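PDB 5WXU: 11S globulin from Wrightia tinctoria, which binds the plant hormone auxin (indole-3-acetic acid) and probably serves as a nutrient store in the seed. Local coordinates for residues L92-N98 with G165-Y171; E122-H128 with F144-K150; L318-N322 with N411-K415. One frame throughout, in Å; residues are numbered along the deposited sequence. Where two conformers were deposited one is given.

Contact 1 of 3, residues L92-N98 with G165-Y171; sequences LFVPSYN and GIVHWAY. With PO4 (phosphate ion), chain N.
His168 meets Ser96 across two antiparallel strands, and their backbones bond in both directions. Ser96 N reaches His168 O at 3.0 Å, and His168 N reaches Ser96 O at 2.9 Å. From CB, the His168 side chain leaves on the same face of the sheet as Ser96. CG falls between the backbone N and the carbonyl carbon (chi1 54°), which turns the ring back over Ser96 O. That oxygen lies over one ring face, offset toward the rim. His168 ND1 donates to Ile166 O within its own segment at 3.1 Å. His168 CE1 has Asn98 OD1 at its edge, 3.2 Å away. CD2 lies beside an oxygen of a phosphate ion, probably from crystallisation. At the tip, His168 NE2 donates to phosphate O2 at 2.9 Å and 161°. Both strands belong to the N-terminal cupin beta-barrel. A beta bulge interrupts their pairing: between the Phe93-Ala170 and Ser96-His168 pairs, segment 92-98 holds one extra residue. Pro95 lies in this bulge, with CG 3.7 Å from Trp169 CB. Ser96 OG donates to phosphate O1 at 2.7 Å, and Asn98 ND2 gives the same oxygen a second bond at 3.1 Å. With an alanine in place of His168, phosphate O2 would probably lose its NE2 donor, and Ile166 O would keep a water but lose the ring N-H. Asn98 ND2 also bonds Arg198 O, and His85 and Arg199 complete the grip on the phosphate. On the other side, Trp348 of the second subunit stacks on the Tyr97 ring.

Contact 2 of 3, residues E122-H128 with F144-K150; sequences ETFQSFH and FRDQHQK. Unlike the reference sequence in segment 144-150: Gln147 (reference Arg).
A classic beta bulge opens this antiparallel pairing of strands 124-126 and 146-148: Thr123 and Phe124 both face His148. Beyond it the pairing is regular. Phe124 N bonds His148 O at 3.1 Å, and His148 N bonds Phe124 O at 3.0 Å. Ser126 and Asp146 form the next hydrogen-bonded pair, again with a bond each way. Gln125 and Gln147 make the non-hydrogen-bonded pair between them.

The Phe124 ring carries much of the side-chain contact. Lys150 lies over one face in a CH-pi contact, its CA 3.7 Å from the Phe124 ring centroid. Its CG lies anti to the backbone N (chi1 161°), which carries the chain outward along the ring. In one of two deposited conformers, Lys150 CB comes to 3.6 Å from Phe124 CE1. His148 also packs here, with CE1 3.9 Å from Phe124 CB. Its ring is fixed at both nitrogens. His148 ND1 donates to Gln149 O at 2.8 Å, nearly straight at 172°, and NE2 bonds Val268 N.

On the other face, the amide of Gln147 crosses the Phe127 ring obliquely, the planes 48° apart. Gln147 NE2 comes to 3.2 Å from Phe127 CE1. A water joins the same nitrogen to Ser126 O, so the amide is tied to the opposite backbone. Glu122 lays its CG against His148 CA at 3.5 Å.

Strand 146-155 also pairs with strand 110-115, which joins this antiparallel strand pair to the N-terminal cupin sheet. Phe124 and Gln125 pair in parallel with a strand of the third subunit, so the sheet crosses the interface. Asp146 faces helices of the second subunit, bonding Leu431 N and forming a salt bridge with Lys449.

Contact 3 of 3, residues L318-N322 with N411-K415; sequences LNSYN and NDRAK. With PO4 (phosphate ion), chain O.
Ser320 OG is gripped by two groups. It accepts a hydrogen bond from Arg413 NE at 2.9 Å and 154°, and it donates to Asp412 OD2 at 2.7 Å. The carboxylate receives it on the anti lone pair. Asp412 has two deposited conformers, so this second bond describes one of them. The serine thus links the arginine to the acid beside it.

The Arg413 chain is extended from CG to NE (chi2 175°), and this carries the guanidinium over the Tyr321 ring. The two planes are 23° apart and their centres 4.0 Å. It is a stacked cation-pi contact, with Arg413 CD close to Tyr321 CE2 at 3.5 Å. The edge of the guanidinium is held too: a water bridges NH2 to Ser320 O. With NE bonded to the serine and one face on the ring, the group probably has little freedom to turn.

Tyr321 is itself set by an Asx turn, in which its N bonds Asn319 OD1 at 2.9 Å in the carbonyl plane. A phosphate, probably from crystallisation, lies at the edge of the Tyr321 ring. Lys415 NZ donates to its O2 at 2.7 Å and also to Arg413 O at 2.8 Å. Thr289 of the third subunit bonds the same ion, so this site lies at a subunit interface.

Both segments are loops of the C-terminal cupin domain. Segment 318-322 leads from strand 313-318 to helix 325-329, and segment 411-415 leads from strand 402-409 to strand 416-418. Strands 313-318 and 402-409 flank strand 332-338, whose Ser332 bonds Asn411 O and Ala414 N.

Contacts 1 and 2 lie in the N-terminal cupin domain and contact 3 in the C-terminal one. Along the chain, contact 2 is nested inside the loop that contact 1 closes, and contact 3 follows both. Strand 168-172 of contact 1 and strand 146-155 of contact 2 both pair with strand 110-115, so one sheet carries both. The two centres are about 19 Å apart, the nearest atoms about 6 Å. Between centres, contact 3 is about 25 Å from contact 1 and about 34 Å from contact 2. Contacts 1 and 2 both touch the second subunit, and contacts 2 and 3 both touch the third. Each thus lies where its cupin domain meets a neighbouring subunit of the hexamer.

Contact 1 of 3, residues L92-N98 with G165-Y171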
loop_
_atom_site.group_PDB
_atom_site.type_symbol
_atom_site.label_atom_id
_atom_site.label_comp_id
_atom_site.label_asym_id
_atom_site.label_seq_id
_atom_site.Cartn_x
_atom_site.Cartn_y
_atom_site.Cartn_z
ATOM N N LEU B 92 -26.955 7.374 -30.915
ATOM C CA LEU B 92 -26.326 7.979 -29.728
ATOM C C LEU B 92 -27.015 7.470 -28.466
ATOM O O LEU B 92 -28.229 7.674 -28.273
ATOM C CB LEU B 92 -26.348 9.505 -29.861
ATOM C CG LEU B 92 -25.984 10.356 -28.654
ATOM C CD1 LEU B 92 -24.533 9.998 -28.263
ATOM C CD2 LEU B 92 -26.107 11.840 -28.986
ATOM N N PHE B 93 -26.267 6.733 -27.601
ATOM C CA PHE B 93 -26.766 6.231 -26.369
ATOM C C PHE B 93 -26.578 7.366 -25.337
ATOM O O PHE B 93 -25.457 7.826 -25.110
ATOM C CB PHE B 93 -25.973 4.947 -25.979
ATOM C CG PHE B 93 -26.480 4.188 -24.774
ATOM C CD1 PHE B 93 -27.774 4.257 -24.314
ATOM C CD2 PHE B 93 -25.630 3.282 -24.138
ATOM C CE1 PHE B 93 -28.228 3.473 -23.274
ATOM C CE2 PHE B 93 -26.075 2.501 -23.050
ATOM C CZ PHE B 93 -27.377 2.624 -22.603
ATOM N N VAL B 94 -27.701 7.882 -24.832
ATOM C CA VAL B 94 -27.789 9.045 -23.971
ATOM C C VAL B 94 -26.837 8.804 -22.751
ATOM O O VAL B 94 -26.868 7.730 -22.154
ATOM C CB VAL B 94 -29.216 9.246 -23.514
ATOM C CG1 VAL B 94 -29.345 10.342 -22.474
ATOM C CG2 VAL B 94 -30.139 9.592 -24.710
ATOM N N PRO B 95 -26.079 9.831 -22.408
ATOM C CA PRO B 95 -25.257 9.669 -21.237
ATOM C C PRO B 95 -26.002 9.276 -19.969
ATOM O O PRO B 95 -27.105 9.743 -19.693
ATOM C CB PRO B 95 -24.660 11.046 -21.066
ATOM C CG PRO B 95 -24.767 11.723 -22.442
ATOM C CD PRO B 95 -26.041 11.215 -22.903
ATOM N N SER B 96 -25.366 8.420 -19.171
ATOM C CA SER B 96 -25.921 7.922 -17.945
ATOM C C SER B 96 -24.792 7.562 -16.938
ATOM O O SER B 96 -23.618 7.423 -17.325
ATOM C CB SER B 96 -26.742 6.640 -18.174
ATOM O OG SER B 96 -26.016 5.447 -18.620
ATOM N N TYR B 97 -25.196 7.418 -15.703
ATOM C CA TYR B 97 -24.332 6.888 -14.634
ATOM C C TYR B 97 -25.108 5.866 -13.852
ATOM O O TYR B 97 -26.342 5.876 -13.810
ATOM C CB TYR B 97 -23.697 7.924 -13.755
ATOM C CG TYR B 97 -24.636 8.815 -12.929
ATOM C CD1 TYR B 97 -25.333 9.866 -13.532
ATOM C CD2 TYR B 97 -24.886 8.574 -11.638
ATOM C CE1 TYR B 97 -26.204 10.643 -12.800
ATOM C CE2 TYR B 97 -25.706 9.364 -10.914
ATOM C CZ TYR B 97 -26.377 10.396 -11.511
ATOM O OH TYR B 97 -27.253 11.178 -10.750
ATOM N N ASN B 98 -24.367 4.961 -13.226
ATOM C CA ASN B 98 -24.916 3.859 -12.506
ATOM C C ASN B 98 -24.376 3.840 -11.094
ATOM O O ASN B 98 -23.354 4.456 -10.802
ATOM C CB ASN B 98 -24.570 2.559 -13.181
ATOM C CG ASN B 98 -24.944 2.554 -14.627
ATOM O OD1 ASN B 98 -24.097 2.457 -15.507
ATOM N ND2 ASN B 98 -26.259 2.596 -14.906
ATOM N N GLY B 165 -20.912 5.723 -10.693
ATOM C CA GLY B 165 -21.049 7.146 -10.529
ATOM C C GLY B 165 -20.576 7.980 -11.672
ATOM O O GLY B 165 -20.768 9.200 -11.648
ATOM N N ILE B 166 -19.843 7.350 -12.585
ATOM C CA ILE B 166 -19.184 8.025 -13.677
ATOM C C ILE B 166 -20.161 8.097 -14.887
ATOM O O ILE B 166 -20.686 7.097 -15.322
ATOM C CB ILE B 166 -17.919 7.290 -14.065
ATOM C CG1 ILE B 166 -16.924 7.387 -12.884
ATOM C CG2 ILE B 166 -17.338 7.791 -15.407
ATOM C CD1 ILE B 166 -16.372 8.770 -12.602
ATOM N N VAL B 167 -20.327 9.298 -15.433
ATOM C CA VAL B 167 -21.116 9.468 -16.677
ATOM C C VAL B 167 -20.403 8.851 -17.888
ATOM O O VAL B 167 -19.261 9.147 -18.149
ATOM C CB VAL B 167 -21.398 10.946 -16.917
ATOM C CG1 VAL B 167 -22.113 11.221 -18.306
ATOM C CG2 VAL B 167 -22.231 11.567 -15.815
ATOM N N HIS B 168 -21.162 8.110 -18.680
ATOM C CA HIS B 168 -20.612 7.558 -19.883
ATOM C C HIS B 168 -21.706 7.581 -20.994
ATOM O O HIS B 168 -22.861 7.622 -20.715
ATOM C CB HIS B 168 -20.130 6.161 -19.661
ATOM C CG HIS B 168 -21.180 5.255 -19.073
ATOM N ND1 HIS B 168 -21.432 5.223 -17.717
ATOM C CD2 HIS B 168 -22.127 4.478 -19.652
ATOM C CE1 HIS B 168 -22.455 4.413 -17.492
ATOM N NE2 HIS B 168 -22.891 3.947 -18.654
ATOM N N TRP B 169 -21.250 7.519 -22.225
ATOM C CA TRP B 169 -22.144 7.578 -23.390
ATOM C C TRP B 169 -21.468 6.915 -24.515
ATOM O O TRP B 169 -20.273 6.686 -24.475
ATOM C CB TRP B 169 -22.526 9.025 -23.767
ATOM C CG TRP B 169 -21.376 9.949 -24.085
ATOM C CD1 TRP B 169 -20.691 10.770 -23.182
ATOM C CD2 TRP B 169 -20.716 10.161 -25.337
ATOM N NE1 TRP B 169 -19.668 11.436 -23.780
ATOM C CE2 TRP B 169 -19.658 11.107 -25.113
ATOM C CE3 TRP B 169 -20.895 9.653 -26.642
ATOM C CZ2 TRP B 169 -18.783 11.500 -26.089
ATOM C CZ3 TRP B 169 -20.067 10.120 -27.605
ATOM C CH2 TRP B 169 -19.059 11.032 -27.376
ATOM N N ALA B 170 -22.253 6.532 -25.536
ATOM C CA ALA B 170 -21.656 5.787 -26.643
ATOM C C ALA B 170 -22.378 6.211 -27.965
ATOM O O ALA B 170 -23.525 6.564 -27.959
ATOM C CB ALA B 170 -21.759 4.306 -26.432
ATOM N N TYR B 171 -21.616 6.203 -29.030
ATOM C CA TYR B 171 -22.107 6.582 -30.371
ATOM C C TYR B 171 -21.533 5.572 -31.383
ATOM O O TYR B 171 -20.340 5.276 -31.380
ATOM C CB TYR B 171 -21.660 7.979 -30.710
ATOM C CG TYR B 171 -22.027 8.378 -32.124
ATOM C CD1 TYR B 171 -23.327 8.588 -32.457
ATOM C CD2 TYR B 171 -21.061 8.474 -33.115
ATOM C CE1 TYR B 171 -23.684 8.922 -33.777
ATOM C CE2 TYR B 171 -21.400 8.818 -34.422
ATOM C CZ TYR B 171 -22.705 9.038 -34.735
ATOM O OH TYR B 171 -23.015 9.362 -36.051
HETATM P P PO4 N . -26.024 1.770 -18.661
HETATM O O1 PO4 N . -26.783 2.965 -17.892
HETATM O O2 PO4 N . -24.827 2.038 -19.558
HETATM O O3 PO4 N . -25.244 0.978 -17.603
HETATM O O4 PO4 N . -26.909 0.642 -19.195
HETATM O O HOH W 1 -25.368 5.579 -21.190
HETATM O O HOH W 2 -21.551 4.800 -13.976
#

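Contact 2 of 3, residues E122-H128 with F144-K150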
loop_
_atom_site.group_PDB
_atom_site.type_symbol
_atom_site.label_atom_id
_atom_site.label_comp_id
_atom_site.label_asym_id
_atom_site.label_seq_id
_atom_site.Cartn_x
_atom_site.Cartn_y
_atom_site.Cartn_z
ATOM N N GLU B 122 -11.050 19.759 -19.698
ATOM C CA GLU B 122 -11.386 19.324 -21.023
ATOM C C GLU B 122 -10.132 19.413 -21.932
ATOM O O GLU B 122 -9.760 20.522 -22.342
ATOM C CB GLU B 122 -12.525 20.178 -21.555
ATOM C CG GLU B 122 -13.905 19.769 -21.037
ATOM C CD GLU B 122 -14.138 20.031 -19.557
ATOM O OE1 GLU B 122 -13.940 21.272 -19.242
ATOM O OE2 GLU B 122 -14.481 19.000 -18.776
ATOM N N THR B 123 -9.512 18.280 -22.316
ATOM C CA THR B 123 -8.271 18.317 -23.067
ATOM C C THR B 123 -8.359 18.000 -24.575
ATOM O O THR B 123 -7.317 17.942 -25.236
ATOM C CB THR B 123 -7.213 17.355 -22.453
ATOM O OG1 THR B 123 -7.629 16.017 -22.591
ATOM C CG2 THR B 123 -7.031 17.632 -21.019
ATOM N N PHE B 124 -9.554 17.732 -25.074
ATOM C CA PHE B 124 -9.772 17.595 -26.524
ATOM C C PHE B 124 -10.375 18.951 -26.943
ATOM O O PHE B 124 -11.479 19.282 -26.544
ATOM C CB PHE B 124 -10.694 16.430 -26.833
ATOM C CG PHE B 124 -9.976 15.107 -27.089
ATOM C CD1 PHE B 124 -8.869 14.728 -26.306
ATOM C CD2 PHE B 124 -10.507 14.175 -27.959
ATOM C CE1 PHE B 124 -8.257 13.504 -26.487
ATOM C CE2 PHE B 124 -9.874 12.962 -28.155
ATOM C CZ PHE B 124 -8.734 12.608 -27.404
ATOM N N GLN B 125 -9.597 19.741 -27.649
ATOM C CA GLN B 125 -9.865 21.157 -27.840
ATOM C C GLN B 125 -9.889 21.581 -29.323
ATOM O O GLN B 125 -8.994 21.214 -30.099
ATOM C CB GLN B 125 -8.803 21.958 -27.149
ATOM C CG GLN B 125 -8.510 21.485 -25.721
ATOM C CD GLN B 125 -7.140 21.897 -25.258
ATOM O OE1 GLN B 125 -6.958 23.040 -24.836
ATOM N NE2 GLN B 125 -6.174 20.939 -25.246
ATOM N N SER B 126 -10.908 22.325 -29.676
ATOM C CA SER B 126 -10.859 22.981 -31.027
ATOM C C SER B 126 -11.330 24.404 -30.902
ATOM O O SER B 126 -12.437 24.670 -30.397
ATOM C CB SER B 126 -11.690 22.224 -32.003
ATOM O OG SER B 126 -11.754 22.926 -33.221
ATOM N N PHE B 127 -10.494 25.331 -31.371
ATOM C CA PHE B 127 -10.808 26.749 -31.283
ATOM C C PHE B 127 -11.282 27.331 -32.645
ATOM O O PHE B 127 -11.329 28.568 -32.791
ATOM C CB PHE B 127 -9.580 27.476 -30.677
ATOM C CG PHE B 127 -9.263 26.991 -29.293
ATOM C CD1 PHE B 127 -9.918 27.516 -28.193
ATOM C CD2 PHE B 127 -8.351 25.943 -29.091
ATOM C CE1 PHE B 127 -9.660 27.014 -26.914
ATOM C CE2 PHE B 127 -8.102 25.430 -27.807
ATOM C CZ PHE B 127 -8.773 25.961 -26.719
ATOM N N HIS B 128 -11.701 26.451 -33.577
ATOM C CA HIS B 128 -12.224 26.809 -34.938
ATOM C C HIS B 128 -13.465 25.980 -35.335
ATOM O O HIS B 128 -13.599 24.849 -34.876
ATOM C CB HIS B 128 -11.156 26.548 -36.015
ATOM C CG HIS B 128 -9.857 27.254 -35.764
ATOM N ND1 HIS B 128 -8.733 26.609 -35.277
ATOM C CD2 HIS B 128 -9.505 28.555 -35.922
ATOM C CE1 HIS B 128 -7.745 27.480 -35.164
ATOM N NE2 HIS B 128 -8.184 28.665 -35.552
ATOM N N PHE B 144 -17.833 22.227 -34.430
ATOM C CA PHE B 144 -16.432 21.855 -34.238
ATOM C C PHE B 144 -15.691 22.782 -33.284
ATOM O O PHE B 144 -14.644 22.360 -32.781
ATOM C CB PHE B 144 -15.670 21.693 -35.571
ATOM C CG PHE B 144 -16.024 20.439 -36.286
ATOM C CD1 PHE B 144 -15.851 19.187 -35.648
ATOM C CD2 PHE B 144 -16.603 20.477 -37.566
ATOM C CE1 PHE B 144 -16.227 18.010 -36.275
ATOM C CE2 PHE B 144 -16.982 19.291 -38.196
ATOM C CZ PHE B 144 -16.782 18.057 -37.555
ATOM N N ARG B 145 -16.178 24.006 -33.017
ATOM C CA ARG B 145 -15.547 24.841 -31.982
ATOM C C ARG B 145 -16.080 24.389 -30.607
ATOM O O ARG B 145 -17.214 24.620 -30.267
ATOM C CB ARG B 145 -15.775 26.335 -32.196
ATOM C CG ARG B 145 -14.939 27.218 -31.276
ATOM C CD ARG B 145 -15.137 28.742 -31.398
ATOM N NE ARG B 145 -16.190 29.292 -30.524
ATOM C CZ ARG B 145 -17.479 29.409 -30.861
ATOM N NH1 ARG B 145 -17.917 29.044 -32.077
ATOM N NH2 ARG B 145 -18.342 29.903 -29.971
ATOM N N ASP B 146 -15.253 23.713 -29.824
ATOM C CA ASP B 146 -15.774 23.041 -28.575
ATOM C C ASP B 146 -14.569 22.499 -27.810
ATOM O O ASP B 146 -13.465 22.436 -28.342
ATOM C CB ASP B 146 -16.647 21.840 -28.944
ATOM C CG ASP B 146 -17.443 21.254 -27.753
ATOM O OD1 ASP B 146 -17.578 21.948 -26.703
ATOM O OD2 ASP B 146 -17.967 20.145 -27.931
ATOM N N GLN B 147 -14.770 22.236 -26.536
ATOM C CA GLN B 147 -13.725 21.565 -25.760
ATOM C C GLN B 147 -14.489 20.523 -24.983
ATOM O O GLN B 147 -15.521 20.846 -24.411
ATOM C CB GLN B 147 -13.088 22.533 -24.795
ATOM C CG GLN B 147 -12.223 23.602 -25.404
ATOM C CD GLN B 147 -12.086 24.754 -24.447
ATOM O OE1 GLN B 147 -12.158 24.578 -23.207
ATOM N NE2 GLN B 147 -11.974 25.955 -24.997
ATOM N N HIS B 148 -13.974 19.317 -24.921
ATOM C CA HIS B 148 -14.580 18.285 -24.116
ATOM C C HIS B 148 -13.512 17.327 -23.553
ATOM O O HIS B 148 -12.361 17.457 -23.913
ATOM C CB HIS B 148 -15.737 17.554 -24.866
ATOM C CG HIS B 148 -15.376 16.982 -26.193
ATOM N ND1 HIS B 148 -14.580 15.869 -26.322
ATOM C CD2 HIS B 148 -15.717 17.363 -27.456
ATOM C CE1 HIS B 148 -14.428 15.594 -27.617
ATOM N NE2 HIS B 148 -15.120 16.475 -28.323
ATOM N N GLN B 149 -13.896 16.362 -22.727
ATOM C CA GLN B 149 -12.883 15.398 -22.300
ATOM C C GLN B 149 -12.574 14.411 -23.420
ATOM O O GLN B 149 -13.390 14.220 -24.342
ATOM C CB GLN B 149 -13.316 14.706 -21.006
ATOM C CG GLN B 149 -13.239 15.653 -19.794
ATOM C CD GLN B 149 -13.608 15.007 -18.474
ATOM O OE1 GLN B 149 -13.797 13.817 -18.389
ATOM N NE2 GLN B 149 -13.644 15.805 -17.425
ATOM N N LYS B 150 -11.468 13.690 -23.245
ATOM C CA LYS B 150 -11.061 12.668 -24.181
ATOM C C LYS B 150 -12.168 11.698 -24.453
ATOM O O LYS B 150 -12.859 11.238 -23.539
ATOM C CB LYS B 150 -9.879 11.840 -23.684
ATOM C CG LYS B 150 -9.791 10.525 -24.460
ATOM C CD LYS B 150 -8.618 9.681 -24.077
ATOM C CE LYS B 150 -8.346 8.533 -25.048
ATOM N NZ LYS B 150 -8.460 8.671 -26.538
HETATM O O HOH W 3 -9.790 15.235 -21.270
HETATM O O HOH W 4 -13.369 25.910 -27.754
#

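Contact 3 of 3, residues L318-N322 with N411-K415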
loop_
_atom_site.group_PDB
_atom_site.type_symbol
_atom_site.label_atom_id
_atom_site.label_comp_id
_atom_site.label_asym_id
_atom_site.label_seq_id
_atom_site.Cartn_x
_atom_site.Cartn_y
_atom_site.Cartn_z
ATOM N N LEU B 318 -7.521 -10.591 -18.694
ATOM C CA LEU B 318 -7.528 -9.158 -18.548
ATOM C C LEU B 318 -7.693 -8.917 -17.036
ATOM O O LEU B 318 -8.788 -9.111 -16.467
ATOM C CB LEU B 318 -8.646 -8.469 -19.298
ATOM C CG LEU B 318 -8.700 -6.942 -19.224
ATOM C CD1 LEU B 318 -7.432 -6.413 -19.854
ATOM C CD2 LEU B 318 -9.946 -6.429 -19.907
ATOM N N ASN B 319 -6.596 -8.567 -16.349
ATOM C CA ASN B 319 -6.684 -8.299 -14.929
ATOM C C ASN B 319 -5.790 -7.073 -14.621
ATOM O O ASN B 319 -5.329 -6.382 -15.538
ATOM C CB ASN B 319 -6.177 -9.514 -14.075
ATOM C CG ASN B 319 -4.822 -10.004 -14.536
ATOM O OD1 ASN B 319 -3.805 -9.229 -14.592
ATOM N ND2 ASN B 319 -4.814 -11.281 -15.006
ATOM N N SER B 320 -5.705 -6.780 -13.349
ATOM C CA SER B 320 -4.984 -5.589 -12.913
ATOM C C SER B 320 -3.472 -5.590 -13.165
ATOM O O SER B 320 -2.842 -4.580 -13.031
ATOM C CB SER B 320 -5.345 -5.237 -11.501
ATOM O OG SER B 320 -5.055 -6.301 -10.626
ATOM N N TYR B 321 -2.907 -6.685 -13.618
ATOM C CA TYR B 321 -1.530 -6.667 -14.115
ATOM C C TYR B 321 -1.409 -6.144 -15.556
ATOM O O TYR B 321 -0.321 -5.981 -16.109
ATOM C CB TYR B 321 -0.880 -8.019 -13.992
ATOM C CG TYR B 321 -0.629 -8.445 -12.598
ATOM C CD1 TYR B 321 0.362 -7.842 -11.837
ATOM C CD2 TYR B 321 -1.276 -9.527 -12.073
ATOM C CE1 TYR B 321 0.623 -8.276 -10.551
ATOM C CE2 TYR B 321 -1.027 -9.972 -10.791
ATOM C CZ TYR B 321 -0.064 -9.352 -10.044
ATOM O OH TYR B 321 0.189 -9.787 -8.746
ATOM N N ASN B 322 -2.561 -5.902 -16.186
ATOM C CA ASN B 322 -2.725 -5.442 -17.543
ATOM C C ASN B 322 -3.360 -4.071 -17.532
ATOM O O ASN B 322 -2.855 -3.133 -18.083
ATOM C CB ASN B 322 -3.591 -6.420 -18.422
ATOM C CG ASN B 322 -3.246 -7.901 -18.208
ATOM O OD1 ASN B 322 -4.145 -8.847 -18.064
ATOM N ND2 ASN B 322 -1.925 -8.155 -18.183
ATOM N N ASN B 411 -13.572 -10.637 -9.238
ATOM C CA ASN B 411 -12.453 -10.254 -8.408
ATOM C C ASN B 411 -11.348 -9.730 -9.329
ATOM O O ASN B 411 -11.190 -10.075 -10.481
ATOM C CB ASN B 411 -12.000 -11.430 -7.503
ATOM C CG ASN B 411 -11.635 -10.975 -6.067
ATOM O OD1 ASN B 411 -11.523 -9.745 -5.776
ATOM N ND2 ASN B 411 -11.481 -11.955 -5.158
ATOM N N ASP B 412 -10.563 -8.849 -8.786
ATOM C CA ASP B 412 -9.444 -8.611 -9.645
ATOM C C ASP B 412 -8.508 -9.790 -9.254
ATOM O O ASP B 412 -8.676 -10.581 -8.222
ATOM C CB ASP B 412 -8.868 -7.185 -9.760
ATOM C CG ASP B 412 -8.129 -6.796 -8.578
ATOM O OD1 ASP B 412 -8.775 -6.992 -7.530
ATOM O OD2 ASP B 412 -6.952 -6.341 -8.708
ATOM N N ARG B 413 -7.688 -9.996 -10.198
ATOM C CA ARG B 413 -6.792 -11.124 -10.188
ATOM C C ARG B 413 -7.483 -12.442 -9.907
ATOM O O ARG B 413 -7.002 -13.274 -9.130
ATOM C CB ARG B 413 -5.593 -10.887 -9.250
ATOM C CG ARG B 413 -4.807 -9.621 -9.688
ATOM C CD ARG B 413 -3.705 -9.289 -8.710
ATOM N NE ARG B 413 -3.274 -7.938 -8.941
ATOM C CZ ARG B 413 -2.386 -7.300 -8.195
ATOM N NH1 ARG B 413 -1.782 -7.928 -7.194
ATOM N NH2 ARG B 413 -2.089 -6.040 -8.491
ATOM N N ALA B 414 -8.631 -12.624 -10.564
ATOM C CA ALA B 414 -9.354 -13.860 -10.472
ATOM C C ALA B 414 -8.463 -15.018 -10.982
ATOM O O ALA B 414 -7.798 -14.903 -11.968
ATOM C CB ALA B 414 -10.602 -13.759 -11.280
ATOM N N LYS B 415 -8.472 -16.124 -10.258
ATOM C CA LYS B 415 -7.643 -17.270 -10.620
ATOM C C LYS B 415 -8.515 -18.515 -10.554
ATOM O O LYS B 415 -9.534 -18.527 -9.839
ATOM C CB LYS B 415 -6.480 -17.437 -9.685
ATOM C CG LYS B 415 -5.299 -16.525 -10.006
ATOM C CD LYS B 415 -4.283 -16.505 -8.853
ATOM C CE LYS B 415 -4.715 -15.672 -7.643
ATOM N NZ LYS B 415 -4.763 -14.171 -7.777
HETATM P P PO4 O . -1.457 -12.729 -7.769
HETATM O O1 PO4 O . -1.357 -11.234 -7.542
HETATM O O2 PO4 O . -2.500 -13.153 -8.747
HETATM O O3 PO4 O . -0.044 -13.007 -8.297
HETATM O O4 PO4 O . -1.718 -13.346 -6.398
HETATM O O HOH W 5 -7.509 -12.880 -13.748
HETATM O O HOH W 6 -2.198 -3.834 -10.449
#